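Local atomic coordinates of alpha-1,4-endofucoidanase (Mariniflexile fucanivorans, PDB entry 6DLH), a protein that hydrolyses internal alpha-1,4 linkages of fucoidan as a family 107 glycoside hydrolase, with calcium ions bound along its chain. Residues 41-52 against 75-84. Numbering follows the deposited sequence.
Sequences WMRGALGMLWLP and IRTVDYVQLP. With CA (calcium ion), chain H.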
# COMPACT_ATOMS: atom_id res chain seq x y z
N TRP A 41 3.98 -23.78 -5.28
CA TRP A 41 2.85 -23.12 -5.92
C TRP A 41 3.36 -22.02 -6.85
O TRP A 41 2.64 -21.59 -7.74
CB TRP A 41 1.90 -22.54 -4.86
CG TRP A 41 2.56 -21.53 -3.97
CD1 TRP A 41 3.12 -21.77 -2.75
CD2 TRP A 41 2.74 -20.12 -4.22
NE1 TRP A 41 3.63 -20.61 -2.23
CE2 TRP A 41 3.41 -19.58 -3.11
CE3 TRP A 41 2.40 -19.27 -5.28
CZ2 TRP A 41 3.75 -18.23 -3.02
CZ3 TRP A 41 2.74 -17.93 -5.19
CH2 TRP A 41 3.40 -17.42 -4.07
N MET A 42 4.60 -21.59 -6.61
CA MET A 42 5.26 -20.53 -7.36
C MET A 42 5.60 -21.00 -8.78
O MET A 42 5.73 -20.19 -9.69
CB MET A 42 6.52 -20.08 -6.62
CG MET A 42 7.31 -18.97 -7.29
SD MET A 42 7.25 -17.39 -6.43
CE MET A 42 7.31 -17.92 -4.71
N ARG A 43 5.72 -22.33 -8.97
CA ARG A 43 5.97 -22.89 -10.28
C ARG A 43 4.73 -22.73 -11.16
O ARG A 43 3.65 -23.22 -10.82
CB ARG A 43 6.44 -24.35 -10.18
CG ARG A 43 7.91 -24.48 -9.80
CD ARG A 43 8.39 -25.89 -9.53
NE ARG A 43 8.59 -26.68 -10.74
CZ ARG A 43 7.80 -27.68 -11.13
NH1 ARG A 43 6.83 -28.10 -10.35
NH2 ARG A 43 7.98 -28.24 -12.31
N GLY A 44 4.90 -22.03 -12.29
CA GLY A 44 3.82 -21.72 -13.21
C GLY A 44 3.03 -20.47 -12.80
O GLY A 44 2.04 -20.13 -13.45
N ALA A 45 3.49 -19.78 -11.76
CA ALA A 45 2.72 -18.72 -11.11
C ALA A 45 3.01 -17.36 -11.75
O ALA A 45 4.15 -17.03 -12.04
CB ALA A 45 3.02 -18.68 -9.62
N LEU A 46 1.94 -16.57 -11.90
CA LEU A 46 1.99 -15.25 -12.51
C LEU A 46 1.63 -14.20 -11.46
O LEU A 46 0.54 -14.24 -10.88
CB LEU A 46 0.99 -15.21 -13.67
CG LEU A 46 0.77 -13.85 -14.33
CD1 LEU A 46 2.07 -13.34 -14.95
CD2 LEU A 46 -0.31 -13.94 -15.39
N GLY A 47 2.55 -13.25 -11.22
CA GLY A 47 2.34 -12.24 -10.20
C GLY A 47 2.35 -10.81 -10.75
O GLY A 47 2.81 -10.57 -11.86
N MET A 48 1.83 -9.88 -9.95
CA MET A 48 1.78 -8.47 -10.30
C MET A 48 2.34 -7.67 -9.12
O MET A 48 2.63 -8.24 -8.07
CB MET A 48 0.34 -8.02 -10.59
CG MET A 48 -0.40 -8.93 -11.55
SD MET A 48 -2.08 -8.38 -11.94
CE MET A 48 -1.79 -7.08 -13.14
N LEU A 49 2.49 -6.35 -9.31
CA LEU A 49 3.07 -5.51 -8.28
C LEU A 49 2.18 -4.29 -8.06
O LEU A 49 1.84 -3.59 -9.01
CB LEU A 49 4.48 -5.07 -8.69
CG LEU A 49 5.16 -4.10 -7.72
CD1 LEU A 49 5.42 -4.79 -6.39
CD2 LEU A 49 6.46 -3.54 -8.28
N TRP A 50 1.86 -4.03 -6.78
CA TRP A 50 1.06 -2.88 -6.40
C TRP A 50 1.79 -2.09 -5.32
O TRP A 50 1.87 -2.52 -4.16
CB TRP A 50 -0.34 -3.33 -5.96
CG TRP A 50 -1.35 -2.23 -5.83
CD1 TRP A 50 -2.13 -1.70 -6.82
CD2 TRP A 50 -1.73 -1.55 -4.62
NE1 TRP A 50 -2.96 -0.74 -6.32
CE2 TRP A 50 -2.74 -0.62 -4.97
CE3 TRP A 50 -1.32 -1.63 -3.29
CZ2 TRP A 50 -3.34 0.21 -4.03
CZ3 TRP A 50 -1.92 -0.81 -2.35
CH2 TRP A 50 -2.91 0.10 -2.72
N LEU A 51 2.36 -0.95 -5.72
CA LEU A 51 3.31 -0.26 -4.86
C LEU A 51 3.06 1.24 -4.90
O LEU A 51 3.48 1.94 -5.82
CB LEU A 51 4.74 -0.64 -5.28
CG LEU A 51 5.89 0.01 -4.51
CD1 LEU A 51 5.80 -0.28 -3.02
CD2 LEU A 51 7.24 -0.44 -5.05
N PRO A 52 2.32 1.79 -3.91
CA PRO A 52 2.23 3.24 -3.73
C PRO A 52 3.53 3.79 -3.17
O PRO A 52 4.34 3.05 -2.60
CB PRO A 52 1.09 3.43 -2.72
CG PRO A 52 0.42 2.08 -2.63
CD PRO A 52 1.49 1.05 -2.95
N ILE A 75 -8.92 -10.81 -15.33
CA ILE A 75 -7.68 -11.57 -15.39
C ILE A 75 -7.79 -12.81 -14.50
O ILE A 75 -7.70 -12.73 -13.28
CB ILE A 75 -6.46 -10.70 -15.02
CG1 ILE A 75 -6.44 -9.39 -15.83
CG2 ILE A 75 -5.19 -11.51 -15.22
CD1 ILE A 75 -5.33 -8.43 -15.45
N ARG A 76 -7.94 -13.98 -15.13
CA ARG A 76 -8.37 -15.16 -14.39
C ARG A 76 -7.19 -16.06 -14.03
O ARG A 76 -7.36 -16.92 -13.16
CB ARG A 76 -9.45 -15.91 -15.17
CG ARG A 76 -10.67 -15.05 -15.49
CD ARG A 76 -11.59 -15.00 -14.28
NE ARG A 76 -11.31 -13.98 -13.29
CZ ARG A 76 -11.59 -14.07 -12.00
NH1 ARG A 76 -11.91 -15.23 -11.45
NH2 ARG A 76 -11.55 -12.99 -11.24
N THR A 77 -6.02 -15.88 -14.68
CA THR A 77 -4.90 -16.81 -14.51
C THR A 77 -3.82 -16.25 -13.59
O THR A 77 -2.89 -16.98 -13.23
CB THR A 77 -4.28 -17.28 -15.83
OG1 THR A 77 -3.78 -16.16 -16.57
CG2 THR A 77 -5.24 -18.08 -16.68
N VAL A 78 -3.95 -14.98 -13.21
CA VAL A 78 -3.00 -14.38 -12.28
C VAL A 78 -3.12 -15.07 -10.92
O VAL A 78 -4.20 -15.49 -10.52
CB VAL A 78 -3.20 -12.85 -12.19
CG1 VAL A 78 -4.62 -12.47 -11.76
CG2 VAL A 78 -2.16 -12.21 -11.29
N ASP A 79 -2.00 -15.16 -10.20
CA ASP A 79 -1.89 -16.02 -9.03
C ASP A 79 -1.66 -15.19 -7.77
O ASP A 79 -2.14 -15.54 -6.70
CB ASP A 79 -0.83 -17.09 -9.25
CG ASP A 79 -1.17 -18.02 -10.41
OD1 ASP A 79 -2.18 -18.74 -10.31
OD2 ASP A 79 -0.42 -18.01 -11.41
N TYR A 80 -0.92 -14.08 -7.89
CA TYR A 80 -0.51 -13.35 -6.69
C TYR A 80 -0.15 -11.91 -7.03
O TYR A 80 0.07 -11.57 -8.20
CB TYR A 80 0.61 -14.09 -5.96
CG TYR A 80 1.95 -14.10 -6.66
CD1 TYR A 80 2.24 -15.01 -7.68
CD2 TYR A 80 2.95 -13.21 -6.28
CE1 TYR A 80 3.47 -15.01 -8.31
CE2 TYR A 80 4.19 -13.21 -6.90
CZ TYR A 80 4.45 -14.11 -7.92
OH TYR A 80 5.67 -14.09 -8.53
N VAL A 81 -0.09 -11.07 -5.99
CA VAL A 81 0.31 -9.68 -6.07
C VAL A 81 1.34 -9.40 -4.98
O VAL A 81 1.18 -9.84 -3.84
CB VAL A 81 -0.91 -8.75 -5.92
CG1 VAL A 81 -0.52 -7.28 -5.92
CG2 VAL A 81 -1.98 -9.02 -6.97
N GLN A 82 2.40 -8.65 -5.34
CA GLN A 82 3.41 -8.18 -4.40
C GLN A 82 2.98 -6.84 -3.82
O GLN A 82 2.59 -5.94 -4.56
CB GLN A 82 4.79 -8.09 -5.06
CG GLN A 82 5.88 -7.57 -4.12
CD GLN A 82 7.25 -7.46 -4.74
OE1 GLN A 82 7.91 -6.43 -4.65
NE2 GLN A 82 7.71 -8.53 -5.38
N LEU A 83 3.06 -6.74 -2.49
CA LEU A 83 2.73 -5.54 -1.74
C LEU A 83 3.95 -5.09 -0.95
O LEU A 83 4.78 -5.91 -0.55
CB LEU A 83 1.60 -5.86 -0.75
CG LEU A 83 0.30 -6.38 -1.35
CD1 LEU A 83 -0.58 -6.98 -0.25
CD2 LEU A 83 -0.44 -5.27 -2.09
N PRO A 84 4.11 -3.78 -0.65
CA PRO A 84 5.16 -3.36 0.27
C PRO A 84 4.74 -3.77 1.68
O PRO A 84 3.55 -3.83 1.97
CB PRO A 84 5.10 -1.83 0.17
CG PRO A 84 3.67 -1.54 -0.24
CD PRO A 84 3.30 -2.67 -1.16
CA CA H . -2.12 -19.17 -12.63
O HOH W 1 -0.36 -18.93 -14.32
O HOH W 2 -1.03 -21.12 -12.12
O HOH W 3 -2.90 -20.26 -14.86
O HOH W 4 -4.29 -19.85 -12.00
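Gly47 packs against the ring of Tyr80 where strands 46-49 and 80-84 run parallel, at 32°, as the two strands of a beta-alpha-beta unit, linked through helix 66-71, side by side within the catalytic domain's parallel sheet. Backbone hydrogen bonds run from Met48 N to Tyr80 O, Gln82 N to Met48 O and Trp50 N to Gln82 O.

Tyr80 can be followed outward from CB. With chi1 at 70°, CG sits between the backbone N and the carbonyl carbon, which folds the ring back over the neighbouring strand. There CG lies between Gly47 CA and Trp41 CZ3, and CD1 meets the same CZ3 of Trp41 at 3.9 Å. CE1 lies 3.5 Å from Gly47 N, while CD2, CE2 and CZ rest against Gly47 CA. That CA stands over the ring centre in a CH-pi contact, 3.6 Å from the centroid. The indole edge of Trp41 points at the opposite face, a T-shaped pair with planes at 82°, while Ala45 CB borders the rim near CE1. The ring's hydroxyl, OH, hydrogen-bonds Thr379 of strand 377-379, beyond strand 46-49. An alanine in place of this tyrosine is likely to leave a gap between Gly47 and Trp41 and the hydroxyl of Thr379 without this partner.

Beside it, the Asp79 carboxylate chelates a calcium ion through both oxygens, and Thr77 O is a further ligand; four waters complete the site. One water donates to Gly44 O, in the type II beta turn from Met42 to Ala45. Leu46 O accepts from Asp79 N (2.8 Å) and, weakly, from Tyr80 N. In return, Leu46 N donates to the anti lone pair of calcium-bound Asp79 OD2, at 2.8 Å.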